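Local coordinates for DNA repair protein XRCC1 (Homo sapiens, PDB 3LQC) that serves as a scaffold in DNA single-strand break repair, assembling break-repair protein complexes and binding poly-ADP-ribose chains on PARP1 to limit its activity, at residues V70-S75 / E85-T90; V45-E50 / V128-S133; A66-L71 / S91-P96; I4-V9 / A38-I43. All coordinates share one frame; numbering follows the deposited sequence.

Contact 1: residues V70-S75 / E85-T90. With NA (sodium ion), chain C.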
loop_
_atom_site.group_PDB
_atom_site.type_symbol
_atom_site.label_atom_id
_atom_site.label_comp_id
_atom_site.label_asym_id
_atom_site.label_seq_id
_atom_site.Cartn_x
_atom_site.Cartn_y
_atom_site.Cartn_z
ATOM N N VAL A 70 7.652 1.103 -15.926
ATOM C CA VAL A 70 8.564 0.958 -17.050
ATOM C C VAL A 70 9.156 -0.433 -17.058
ATOM O O VAL A 70 9.758 -0.862 -16.080
ATOM C CB VAL A 70 9.690 2.020 -17.049
ATOM C CG1 VAL A 70 10.643 1.789 -18.224
ATOM C CG2 VAL A 70 9.099 3.416 -17.128
ATOM N N LEU A 71 8.961 -1.140 -18.163
ATOM C CA LEU A 71 9.531 -2.466 -18.330
ATOM C C LEU A 71 10.490 -2.465 -19.516
ATOM O O LEU A 71 10.404 -1.609 -20.406
ATOM C CB LEU A 71 8.434 -3.519 -18.511
ATOM C CG LEU A 71 7.287 -3.476 -17.498
ATOM C CD1 LEU A 71 6.146 -2.609 -18.017
ATOM C CD2 LEU A 71 6.781 -4.884 -17.157
ATOM N N VAL A 72 11.405 -3.421 -19.528
ATOM C CA VAL A 72 12.404 -3.490 -20.586
ATOM C C VAL A 72 12.443 -4.887 -21.147
ATOM O O VAL A 72 12.073 -5.844 -20.474
ATOM C CB VAL A 72 13.797 -3.124 -20.073
ATOM C CG1 VAL A 72 13.940 -1.615 -20.001
ATOM C CG2 VAL A 72 14.038 -3.767 -18.711
ATOM N N GLY A 73 12.879 -5.007 -22.391
ATOM C CA GLY A 73 12.927 -6.301 -23.037
ATOM C C GLY A 73 14.068 -6.376 -24.030
ATOM O O GLY A 73 14.641 -5.361 -24.425
ATOM N N SER A 74 14.391 -7.593 -24.437
ATOM C CA SER A 74 15.486 -7.824 -25.352
ATOM C C SER A 74 14.906 -8.532 -26.558
ATOM O O SER A 74 14.404 -9.638 -26.436
ATOM C CB SER A 74 16.539 -8.700 -24.674
ATOM O OG SER A 74 17.820 -8.470 -25.218
ATOM N N SER A 75 14.958 -7.889 -27.718
ATOM C CA SER A 75 14.263 -8.396 -28.896
ATOM C C SER A 75 14.884 -9.672 -29.451
ATOM O O SER A 75 14.175 -10.569 -29.909
ATOM C CB SER A 75 14.180 -7.321 -29.985
ATOM O OG SER A 75 15.447 -7.071 -30.567
ATOM N N GLU A 85 11.011 -7.432 -18.441
ATOM C CA GLU A 85 11.520 -7.353 -17.095
ATOM C C GLU A 85 11.156 -5.965 -16.589
ATOM O O GLU A 85 11.223 -4.999 -17.344
ATOM C CB GLU A 85 13.037 -7.536 -17.136
ATOM C CG GLU A 85 13.592 -8.385 -16.014
ATOM C CD GLU A 85 12.817 -9.671 -15.819
ATOM O OE1 GLU A 85 12.800 -10.515 -16.741
ATOM O OE2 GLU A 85 12.227 -9.838 -14.731
ATOM N N VAL A 86 10.750 -5.853 -15.327
ATOM C CA VAL A 86 10.448 -4.536 -14.771
ATOM C C VAL A 86 11.719 -3.729 -14.529
ATOM O O VAL A 86 12.660 -4.191 -13.885
ATOM C CB VAL A 86 9.632 -4.607 -13.456
ATOM C CG1 VAL A 86 9.406 -3.217 -12.904
ATOM C CG2 VAL A 86 8.307 -5.285 -13.691
ATOM N N LEU A 87 11.737 -2.516 -15.054
ATOM C CA LEU A 87 12.811 -1.592 -14.769
ATOM C C LEU A 87 12.370 -0.657 -13.647
ATOM O O LEU A 87 12.996 -0.592 -12.592
ATOM C CB LEU A 87 13.174 -0.793 -16.019
ATOM C CG LEU A 87 14.372 0.107 -15.782
ATOM C CD1 LEU A 87 15.580 -0.765 -15.533
ATOM C CD2 LEU A 87 14.587 1.033 -16.958
ATOM N N LEU A 88 11.289 0.080 -13.884
ATOM C CA LEU A 88 10.698 0.900 -12.834
ATOM C C LEU A 88 9.355 0.319 -12.445
ATOM O O LEU A 88 8.423 0.273 -13.248
ATOM C CB LEU A 88 10.527 2.361 -13.263
ATOM C CG LEU A 88 9.731 3.200 -12.252
ATOM C CD1 LEU A 88 10.459 3.274 -10.930
ATOM C CD2 LEU A 88 9.447 4.583 -12.773
ATOM N N VAL A 89 9.267 -0.122 -11.203
ATOM C CA VAL A 89 8.060 -0.727 -10.687
ATOM C C VAL A 89 6.877 0.251 -10.772
ATOM O O VAL A 89 7.064 1.468 -10.755
ATOM C CB VAL A 89 8.307 -1.199 -9.248
ATOM C CG1 VAL A 89 7.845 -0.148 -8.237
ATOM C CG2 VAL A 89 7.642 -2.533 -9.021
ATOM N N THR A 90 5.665 -0.279 -10.893
ATOM C CA THR A 90 4.470 0.565 -11.001
ATOM C C THR A 90 4.411 1.623 -9.893
ATOM O O THR A 90 4.348 1.308 -8.707
ATOM C CB THR A 90 3.181 -0.265 -10.975
ATOM O OG1 THR A 90 3.253 -1.300 -11.963
ATOM C CG2 THR A 90 1.975 0.631 -11.266
HETATM NA NA NA C . 14.871 -12.286 -25.570
#

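Contact 2: residues V45-E50 / V128-S133. With CO3 (carbonate ion), chain D.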
loop_
_atom_site.group_PDB
_atom_site.type_symbol
_atom_site.label_atom_id
_atom_site.label_comp_id
_atom_site.label_asym_id
_atom_site.label_seq_id
_atom_site.Cartn_x
_atom_site.Cartn_y
_atom_site.Cartn_z
ATOM N N VAL A 45 3.064 2.580 -24.374
ATOM C CA VAL A 45 3.820 2.757 -25.600
ATOM C C VAL A 45 5.048 1.867 -25.504
ATOM O O VAL A 45 5.586 1.650 -24.419
ATOM C CB VAL A 45 4.272 4.221 -25.820
ATOM C CG1 VAL A 45 3.078 5.140 -26.008
ATOM C CG2 VAL A 45 5.123 4.686 -24.673
ATOM N N VAL A 46 5.477 1.328 -26.636
ATOM C CA VAL A 46 6.702 0.558 -26.671
ATOM C C VAL A 46 7.701 1.234 -27.591
ATOM O O VAL A 46 7.391 1.547 -28.741
ATOM C CB VAL A 46 6.467 -0.885 -27.130
ATOM C CG1 VAL A 46 7.800 -1.554 -27.475
ATOM C CG2 VAL A 46 5.744 -1.667 -26.048
ATOM N N LEU A 47 8.891 1.484 -27.055
ATOM C CA LEU A 47 9.986 2.031 -27.832
ATOM C C LEU A 47 10.865 0.881 -28.279
ATOM O O LEU A 47 11.449 0.176 -27.454
ATOM C CB LEU A 47 10.825 3.005 -27.005
ATOM C CG LEU A 47 10.175 4.164 -26.247
ATOM C CD1 LEU A 47 11.262 4.939 -25.504
ATOM C CD2 LEU A 47 9.385 5.078 -27.171
ATOM N N GLN A 48 10.928 0.687 -29.588
ATOM C CA GLN A 48 11.822 -0.278 -30.197
ATOM C C GLN A 48 13.136 0.414 -30.541
ATOM O O GLN A 48 13.218 1.179 -31.499
ATOM C CB GLN A 48 11.191 -0.832 -31.466
ATOM C CG GLN A 48 9.973 -1.684 -31.207
ATOM C CD GLN A 48 9.407 -2.265 -32.484
ATOM O OE1 GLN A 48 9.454 -1.631 -33.542
ATOM N NE2 GLN A 48 8.869 -3.474 -32.395
ATOM N N LEU A 49 14.157 0.150 -29.744
ATOM C CA LEU A 49 15.438 0.803 -29.919
ATOM C C LEU A 49 16.282 0.077 -30.956
ATOM O O LEU A 49 16.286 -1.152 -31.015
ATOM C CB LEU A 49 16.176 0.855 -28.587
ATOM C CG LEU A 49 15.366 1.427 -27.432
ATOM C CD1 LEU A 49 16.229 1.457 -26.183
ATOM C CD2 LEU A 49 14.876 2.809 -27.780
ATOM N N GLU A 50 16.986 0.847 -31.780
ATOM C CA GLU A 50 17.873 0.273 -32.781
ATOM C C GLU A 50 19.124 -0.265 -32.092
ATOM O O GLU A 50 19.609 -1.349 -32.405
ATOM C CB GLU A 50 18.248 1.317 -33.831
ATOM C CG GLU A 50 18.736 0.721 -35.140
ATOM C CD GLU A 50 19.335 1.758 -36.079
ATOM O OE1 GLU A 50 19.084 2.970 -35.891
ATOM O OE2 GLU A 50 20.062 1.355 -37.012
ATOM N N VAL A 128 11.633 -0.808 -24.663
ATOM C CA VAL A 128 11.194 -0.068 -23.494
ATOM C C VAL A 128 9.669 0.103 -23.530
ATOM O O VAL A 128 9.114 0.730 -24.432
ATOM C CB VAL A 128 11.876 1.307 -23.391
ATOM C CG1 VAL A 128 11.654 1.893 -22.010
ATOM C CG2 VAL A 128 13.375 1.190 -23.670
ATOM N N LYS A 129 8.997 -0.466 -22.538
ATOM C CA LYS A 129 7.553 -0.380 -22.450
ATOM C C LYS A 129 7.169 0.508 -21.276
ATOM O O LYS A 129 7.526 0.226 -20.125
ATOM C CB LYS A 129 6.948 -1.779 -22.287
ATOM C CG LYS A 129 5.448 -1.787 -22.098
ATOM C CD LYS A 129 4.916 -3.203 -21.955
ATOM C CE LYS A 129 5.101 -3.995 -23.231
ATOM N NZ LYS A 129 4.257 -5.218 -23.234
ATOM N N ILE A 130 6.456 1.588 -21.571
ATOM C CA ILE A 130 5.964 2.485 -20.530
ATOM C C ILE A 130 4.451 2.301 -20.383
ATOM O O ILE A 130 3.701 2.525 -21.331
ATOM C CB ILE A 130 6.286 3.956 -20.846
ATOM C CG1 ILE A 130 7.798 4.169 -20.946
ATOM C CG2 ILE A 130 5.706 4.864 -19.794
ATOM C CD1 ILE A 130 8.369 3.911 -22.325
ATOM N N VAL A 131 4.006 1.877 -19.204
ATOM C CA VAL A 131 2.588 1.603 -18.991
ATOM C C VAL A 131 1.939 2.658 -18.111
ATOM O O VAL A 131 2.374 2.891 -16.991
ATOM C CB VAL A 131 2.363 0.209 -18.371
ATOM C CG1 VAL A 131 0.878 -0.147 -18.393
ATOM C CG2 VAL A 131 3.168 -0.837 -19.121
ATOM N N CYS A 132 0.896 3.295 -18.630
ATOM C CA CYS A 132 0.163 4.309 -17.883
ATOM C C CYS A 132 -1.200 3.775 -17.479
ATOM O O CYS A 132 -1.994 3.356 -18.318
ATOM C CB CYS A 132 -0.002 5.572 -18.725
ATOM S SG CYS A 132 1.533 6.384 -19.188
ATOM N N SER A 133 -1.481 3.778 -16.188
ATOM C CA SER A 133 -2.760 3.275 -15.709
ATOM C C SER A 133 -3.565 4.390 -15.080
ATOM O O SER A 133 -3.043 5.173 -14.284
ATOM C CB SER A 133 -2.556 2.147 -14.708
ATOM O OG SER A 133 -2.078 0.986 -15.351
HETATM C C CO3 D . 1.140 -4.221 -22.611
HETATM O O1 CO3 D . 1.620 -3.256 -23.338
HETATM O O2 CO3 D . 1.615 -5.425 -22.752
#

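Contact 3: residues A66-L71 / S91-P96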
loop_
_atom_site.group_PDB
_atom_site.type_symbol
_atom_site.label_atom_id
_atom_site.label_comp_id
_atom_site.label_asym_id
_atom_site.label_seq_id
_atom_site.Cartn_x
_atom_site.Cartn_y
_atom_site.Cartn_z
ATOM N N ALA A 66 -2.639 7.680 -13.211
ATOM C CA ALA A 66 -2.598 7.361 -11.791
ATOM C C ALA A 66 -1.318 6.610 -11.457
ATOM O O ALA A 66 -0.686 6.871 -10.431
ATOM C CB ALA A 66 -3.812 6.548 -11.385
ATOM N N PHE A 67 -0.945 5.672 -12.326
ATOM C CA PHE A 67 0.259 4.869 -12.125
ATOM C C PHE A 67 1.071 4.830 -13.400
ATOM O O PHE A 67 0.516 4.901 -14.485
ATOM C CB PHE A 67 -0.088 3.432 -11.728
ATOM C CG PHE A 67 -1.195 3.324 -10.733
ATOM C CD1 PHE A 67 -1.092 3.933 -9.495
ATOM C CD2 PHE A 67 -2.345 2.602 -11.034
ATOM C CE1 PHE A 67 -2.110 3.836 -8.576
ATOM C CE2 PHE A 67 -3.383 2.501 -10.113
ATOM C CZ PHE A 67 -3.263 3.116 -8.881
ATOM N N VAL A 68 2.386 4.714 -13.265
ATOM C CA VAL A 68 3.256 4.513 -14.416
ATOM C C VAL A 68 4.255 3.412 -14.100
ATOM O O VAL A 68 4.777 3.340 -12.988
ATOM C CB VAL A 68 4.020 5.787 -14.802
ATOM C CG1 VAL A 68 4.809 5.551 -16.070
ATOM C CG2 VAL A 68 3.071 6.950 -14.987
ATOM N N GLU A 69 4.504 2.545 -15.077
ATOM C CA GLU A 69 5.461 1.459 -14.917
ATOM C C GLU A 69 6.377 1.416 -16.136
ATOM O O GLU A 69 5.934 1.669 -17.254
ATOM C CB GLU A 69 4.719 0.131 -14.779
ATOM C CG GLU A 69 5.597 -1.094 -14.591
ATOM C CD GLU A 69 4.812 -2.375 -14.761
ATOM O OE1 GLU A 69 5.232 -3.420 -14.218
ATOM O OE2 GLU A 69 3.755 -2.326 -15.426
ATOM N N VAL A 70 7.652 1.103 -15.926
ATOM C CA VAL A 70 8.564 0.958 -17.050
ATOM C C VAL A 70 9.156 -0.433 -17.058
ATOM O O VAL A 70 9.758 -0.862 -16.080
ATOM C CB VAL A 70 9.690 2.020 -17.049
ATOM C CG1 VAL A 70 10.643 1.789 -18.224
ATOM C CG2 VAL A 70 9.099 3.416 -17.128
ATOM N N LEU A 71 8.961 -1.140 -18.163
ATOM C CA LEU A 71 9.531 -2.466 -18.330
ATOM C C LEU A 71 10.490 -2.465 -19.516
ATOM O O LEU A 71 10.404 -1.609 -20.406
ATOM C CB LEU A 71 8.434 -3.519 -18.511
ATOM C CG LEU A 71 7.287 -3.476 -17.498
ATOM C CD1 LEU A 71 6.146 -2.609 -18.017
ATOM C CD2 LEU A 71 6.781 -4.884 -17.157
ATOM N N SER A 91 4.423 2.885 -10.294
ATOM C CA SER A 91 4.593 3.980 -9.353
ATOM C C SER A 91 3.450 4.992 -9.411
ATOM O O SER A 91 2.887 5.254 -10.475
ATOM C CB SER A 91 5.933 4.670 -9.601
ATOM O OG SER A 91 6.985 3.733 -9.483
ATOM N N SER A 92 3.128 5.558 -8.251
ATOM C CA SER A 92 1.981 6.449 -8.086
ATOM C C SER A 92 2.254 7.871 -8.575
ATOM O O SER A 92 3.319 8.436 -8.331
ATOM C CB SER A 92 1.561 6.471 -6.614
ATOM O OG SER A 92 0.633 7.496 -6.357
ATOM N N PHE A 93 1.286 8.442 -9.274
ATOM C CA PHE A 93 1.391 9.816 -9.738
ATOM C C PHE A 93 0.145 10.607 -9.375
ATOM O O PHE A 93 0.195 11.828 -9.254
ATOM C CB PHE A 93 1.651 9.868 -11.242
ATOM C CG PHE A 93 3.076 9.602 -11.599
ATOM C CD1 PHE A 93 3.952 10.649 -11.821
ATOM C CD2 PHE A 93 3.553 8.306 -11.666
ATOM C CE1 PHE A 93 5.279 10.408 -12.128
ATOM C CE2 PHE A 93 4.878 8.061 -11.968
ATOM C CZ PHE A 93 5.739 9.113 -12.203
ATOM N N MET A 94 -0.970 9.901 -9.193
ATOM C CA MET A 94 -2.201 10.523 -8.714
ATOM C C MET A 94 -2.955 9.562 -7.819
ATOM O O MET A 94 -2.917 8.350 -8.030
ATOM C CB MET A 94 -3.110 10.918 -9.880
ATOM C CG MET A 94 -2.456 11.814 -10.901
ATOM S SD MET A 94 -3.583 12.220 -12.240
ATOM C CE MET A 94 -4.759 13.288 -11.420
ATOM N N SER A 95 -3.652 10.110 -6.829
ATOM C CA SER A 95 -4.558 9.316 -6.014
ATOM C C SER A 95 -5.857 9.154 -6.777
ATOM O O SER A 95 -6.100 9.868 -7.754
ATOM C CB SER A 95 -4.843 10.028 -4.696
ATOM O OG SER A 95 -5.551 11.221 -4.944
ATOM N N PRO A 96 -6.701 8.211 -6.340
ATOM C CA PRO A 96 -8.046 8.091 -6.914
ATOM C C PRO A 96 -8.838 9.399 -6.814
ATOM O O PRO A 96 -9.505 9.762 -7.790
ATOM C CB PRO A 96 -8.683 6.990 -6.062
ATOM C CG PRO A 96 -7.517 6.135 -5.664
ATOM C CD PRO A 96 -6.390 7.100 -5.425
#

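Contact 4: residues I4-V9 / A38-I43. With CO3 (carbonate ion), chain D.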
loop_
_atom_site.group_PDB
_atom_site.type_symbol
_atom_site.label_atom_id
_atom_site.label_comp_id
_atom_site.label_asym_id
_atom_site.label_seq_id
_atom_site.Cartn_x
_atom_site.Cartn_y
_atom_site.Cartn_z
ATOM N N ILE A 4 -2.021 -5.945 -26.864
ATOM C CA ILE A 4 -1.628 -5.285 -28.110
ATOM C C ILE A 4 -2.500 -4.074 -28.488
ATOM O O ILE A 4 -1.992 -3.072 -29.001
ATOM C CB ILE A 4 -1.536 -6.288 -29.281
ATOM C CG1 ILE A 4 -0.968 -5.607 -30.526
ATOM C CG2 ILE A 4 -2.886 -6.887 -29.578
ATOM C CD1 ILE A 4 0.305 -4.836 -30.274
ATOM N N ARG A 5 -3.800 -4.162 -28.221
ATOM C CA ARG A 5 -4.730 -3.106 -28.612
ATOM C C ARG A 5 -4.611 -1.868 -27.721
ATOM O O ARG A 5 -5.153 -0.814 -28.044
ATOM C CB ARG A 5 -6.166 -3.625 -28.608
ATOM C CG ARG A 5 -6.688 -3.936 -27.232
ATOM C CD ARG A 5 -8.189 -4.168 -27.239
ATOM N NE ARG A 5 -8.710 -4.064 -25.882
ATOM C CZ ARG A 5 -9.350 -3.002 -25.402
ATOM N NH1 ARG A 5 -9.581 -1.945 -26.176
ATOM N NH2 ARG A 5 -9.765 -3.003 -24.142
ATOM N N LEU A 6 -3.894 -2.006 -26.607
ATOM C CA LEU A 6 -3.653 -0.890 -25.698
ATOM C C LEU A 6 -2.207 -0.428 -25.773
ATOM O O LEU A 6 -1.759 0.388 -24.974
ATOM C CB LEU A 6 -3.999 -1.295 -24.265
ATOM C CG LEU A 6 -5.490 -1.589 -24.131
ATOM C CD1 LEU A 6 -5.862 -1.987 -22.720
ATOM C CD2 LEU A 6 -6.257 -0.349 -24.594
ATOM N N ARG A 7 -1.485 -0.947 -26.754
ATOM C CA ARG A 7 -0.058 -0.708 -26.857
ATOM C C ARG A 7 0.285 0.007 -28.158
ATOM O O ARG A 7 -0.042 -0.469 -29.234
ATOM C CB ARG A 7 0.663 -2.045 -26.783
ATOM C CG ARG A 7 2.149 -1.976 -26.948
ATOM C CD ARG A 7 2.701 -3.388 -27.064
ATOM N NE ARG A 7 2.133 -4.275 -26.055
ATOM C CZ ARG A 7 1.799 -5.539 -26.281
ATOM N NH1 ARG A 7 1.963 -6.068 -27.489
ATOM N NH2 ARG A 7 1.280 -6.273 -25.307
ATOM N N HIS A 8 0.939 1.155 -28.049
ATOM C CA HIS A 8 1.447 1.865 -29.212
ATOM C C HIS A 8 2.933 1.578 -29.388
ATOM O O HIS A 8 3.764 2.057 -28.615
ATOM C CB HIS A 8 1.221 3.368 -29.060
ATOM C CG HIS A 8 1.311 4.128 -30.346
ATOM N ND1 HIS A 8 2.240 5.122 -30.560
ATOM C CD2 HIS A 8 0.581 4.045 -31.484
ATOM C CE1 HIS A 8 2.079 5.620 -31.773
ATOM N NE2 HIS A 8 1.079 4.985 -32.355
ATOM N N VAL A 9 3.254 0.787 -30.406
ATOM C CA VAL A 9 4.628 0.398 -30.691
ATOM C C VAL A 9 5.251 1.339 -31.724
ATOM O O VAL A 9 4.637 1.646 -32.747
ATOM C CB VAL A 9 4.683 -1.061 -31.202
ATOM C CG1 VAL A 9 6.118 -1.549 -31.319
ATOM C CG2 VAL A 9 3.894 -1.971 -30.263
ATOM N N ALA A 38 -9.589 6.489 -26.087
ATOM C CA ALA A 38 -10.290 7.161 -25.001
ATOM C C ALA A 38 -11.232 6.185 -24.302
ATOM O O ALA A 38 -11.867 5.351 -24.951
ATOM C CB ALA A 38 -11.065 8.349 -25.532
ATOM N N GLY A 39 -11.315 6.284 -22.977
ATOM C CA GLY A 39 -12.213 5.435 -22.211
ATOM C C GLY A 39 -11.533 4.186 -21.682
ATOM O O GLY A 39 -12.141 3.378 -20.988
ATOM N N GLU A 40 -10.257 4.045 -22.006
ATOM C CA GLU A 40 -9.472 2.889 -21.613
ATOM C C GLU A 40 -8.720 3.114 -20.299
ATOM O O GLU A 40 -8.134 4.172 -20.086
ATOM C CB GLU A 40 -8.488 2.552 -22.724
ATOM C CG GLU A 40 -8.360 1.079 -22.963
ATOM C CD GLU A 40 -9.619 0.477 -23.549
ATOM O OE1 GLU A 40 -10.111 0.989 -24.575
ATOM O OE2 GLU A 40 -10.106 -0.516 -22.985
ATOM N N LYS A 41 -8.740 2.105 -19.429
ATOM C CA LYS A 41 -8.150 2.185 -18.087
ATOM C C LYS A 41 -6.623 2.156 -18.091
ATOM O O LYS A 41 -5.980 2.623 -17.143
ATOM C CB LYS A 41 -8.655 1.033 -17.215
ATOM C CG LYS A 41 -10.104 1.172 -16.779
ATOM C CD LYS A 41 -10.652 -0.149 -16.260
ATOM C CE LYS A 41 -12.126 -0.016 -15.896
ATOM N NZ LYS A 41 -12.769 -1.340 -15.645
ATOM N N THR A 42 -6.035 1.597 -19.140
ATOM C CA THR A 42 -4.584 1.558 -19.234
ATOM C C THR A 42 -4.110 1.572 -20.678
ATOM O O THR A 42 -4.751 0.997 -21.553
ATOM C CB THR A 42 -3.996 0.333 -18.494
ATOM O OG1 THR A 42 -2.662 0.107 -18.950
ATOM C CG2 THR A 42 -4.807 -0.908 -18.771
ATOM N N ILE A 43 -2.988 2.242 -20.925
ATOM C CA ILE A 43 -2.359 2.220 -22.240
ATOM C C ILE A 43 -0.858 2.114 -22.058
ATOM O O ILE A 43 -0.331 2.510 -21.026
ATOM C CB ILE A 43 -2.640 3.508 -23.043
ATOM C CG1 ILE A 43 -2.133 4.723 -22.268
ATOM C CG2 ILE A 43 -4.124 3.644 -23.365
ATOM C CD1 ILE A 43 -1.709 5.847 -23.140
HETATM C C CO3 D . 1.140 -4.221 -22.611
HETATM O O1 CO3 D . 1.620 -3.256 -23.338
HETATM O O2 CO3 D . 1.615 -5.425 -22.752
#

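Contact 1: residues V70-S75 / E85-T90
The carbonyl oxygen of Val70 accepts two backbone N-H groups at once, from Leu87 N and Leu88 N, each at 2.8 Å. Two residues facing one is the signature of a classic beta bulge, and the register moves by one between the Val70-Leu88 and Leu71-Val86 pairs accordingly. Straighter bonds flank the bulge: Val70 N gives to Leu88 O, and Val72 and Glu85 form a hydrogen-bonded antiparallel pair in which Glu85 N meets Val72 O at 170°. Side chains follow this register. CB of Val70 lies 3.9 Å from CB of Leu88, whereas Leu71 and Val86 meet through CD2 and CG2 at 3.8 Å on the other face. Leu87, with CG anti to the backbone N (chi1 -175°), brings its CD2 to 4.1 Å from Val72 CG1.

Farther out, Val70 packs on Val128 and Leu87 on Ala120 and Ala121 of helix 118-121. Past the end of strand 67-73, Ser74 O binds a sodium ion at 2.8 Å, together with Ala76 and Gly78. In this hairpin of the XRCC1 N-terminal domain, the polar work is done by the backbone; the doubled acceptor satisfies both bulge amides, and the buried side chains contribute apolar packing.

Contact 2: residues V45-E50 / V128-S133
Lys129 leaves its strand with CG anti to the backbone N (chi1 176°); the bend at chi3 (-66°) folds CE back over Val46, the two side chains crossing at a slant, and the extended last torsion carries NZ on to a bound carbonate ion. Val46, whose CG2 lies anti to the carbonyl carbon, offers that methyl to Lys129 CE at 3.7 Å, and CB and CG of the lysine also lie close to it. NZ donates to O2 of the carbonate at 2.7 Å. The anion is probably from the crystallisation liquor, and is also held by Ser44 and Arg7.

Val46 and Lys129 are a non-hydrogen-bonded antiparallel pair, framed by two hydrogen-bonded ones. In the first, Val45 and Ile130 exchange bonds both ways, Ile130 N reaching Val45 O at 3.0 Å. In the second, Leu47 N donates to Val128 O at 2.7 Å, with the return bond from Val128 N to Leu47 O. The short strand axes run 167° apart, nearly antiparallel. On the face opposite Lys129 the packing is wholly apolar: Val45 CG2 meets Ile130 CB at 4.1 Å, CB of Leu47 faces CB of Val128, and Leu49 CD1 comes in to Val128 CG2 at 3.8 Å.

These strands lie inside the five-stranded mixed sheet. Strand 7-12 flanks 42-49 on one side, and strand 67-73 flanks 125-133 on the other. The apolar face is covered by strand 143-150 of the second sheet, where Phe149 packs on Leu47 and Val128, and Leu144 on Ile130.

Contact 3: residues A66-L71 / S91-P96
Ala66 meets Phe93 and Met94 where the hairpin of strands 67-73 and 85-92 gives way to loop, a buried antiparallel contact at the open end of the hairpin. Its evidence is chiefly in the backbone. Val68 and Ser91 form a hydrogen-bonded pair, Val68 N to Ser91 O at 2.9 Å and Ser91 N to Val68 O at 2.8 Å, and Phe67 and Ser92 are the adjoining non-hydrogen-bonded pair. Beyond them the chain leaves strand geometry, and Ala66 O takes two donors from the same face of its carbonyl plane: Phe93 N at 2.8 Å, tilted 34° from that plane, and the longer Met94 N at 3.3 Å.

The principal side-chain meeting is between Val68 and Phe93. With CG anti to the carbonyl carbon (chi1 -79°), the phenyl group of Phe93 brings CD2 to 3.6 Å from Val68 CG2, while CE2 reaches Val68 CB at 3.7 Å; the methyl approaches the ring obliquely. Phe67 lies on the other face of the sheet. Its ring edge receives Ser92 CA, at 4.2 Å from CD1, and one ring face is covered by CB of Ala66. The hydroxyl of Ser91 turns back to Val89 O.

Phe93 and Val68 both rest on Ile60 of strand 57-63, joining this hairpin to the three-stranded sheet. Along the other edge of strand 67-73, Ala66 and Phe67 face Ser133 of strand 125-133 in a classic beta bulge. Ser95 N-caps helix 96-101, which follows directly.

Contact 4: residues I4-V9 / A38-I43
Arg5 reaches Glu40 across the contact with a side chain that rises from CB with CG between the backbone N and the carbonyl carbon (chi1 69°), then runs extended through CG and CD to NE. NE has a long, weak ion pair with Glu3. The tip carries the contact: NH2 forms a salt bridge with Glu40 OE2 at 2.8 Å, and NH1 adds a weak hydrogen bond to Glu40 OE1 at 3.4 Å. This is not a coplanar two-pronged pairing, for the guanidinium and carboxylate planes stand 85° apart, and NH2 meets OE2 from above the carboxylate plane, 58° out of it.

Leu6 points into the contact, its CB lying 3.6 Å from Thr42 O; the leucine is modelled in two conformers, which makes the place of its methyls less certain. Its backbone takes part too, since Ile43 CA makes a CA-H...O contact of 3.3 Å to Leu6 O. Arg7, whose CB points away from 38-43, holds the carbonate ion, NE to O1 at 2.9 Å and NH2 to O2 at 2.7 Å, in a pocket shared with Lys129; Glu81 forms a salt bridge to the same NH2.

The 3-10 turn 4-6 leads into edge strand 7-12, which runs parallel to strand 42-49. Helix 28-36 packs on Ile43 through Tyr30, Trp33 and Arg34, while strand 125-133 lies along the other side of 42-49.

All four contacts reach one mixed sheet, contact 4 only where two of its strands begin, and their chemistry changes across it. Contact 2 is central and fully buried, pairing inner strands; contacts 1 and 3 bind the same two strands, 67-73 and 85-92, at successive levels, and share Val70 and Leu71. Both are buried, contact 1 with the exposed Glu85 at its margin. Strand 125-133 joins them to contact 2, through Leu71 N to Lys129 O and Val131 N to Glu69 O. Contact 4 is only partly buried and relies on a salt bridge where the others rely on strand bonds and apolar packing. Contacts 2 and 4 meet at the carbonate, while the sodium ion is bound at the loop end of contact 1.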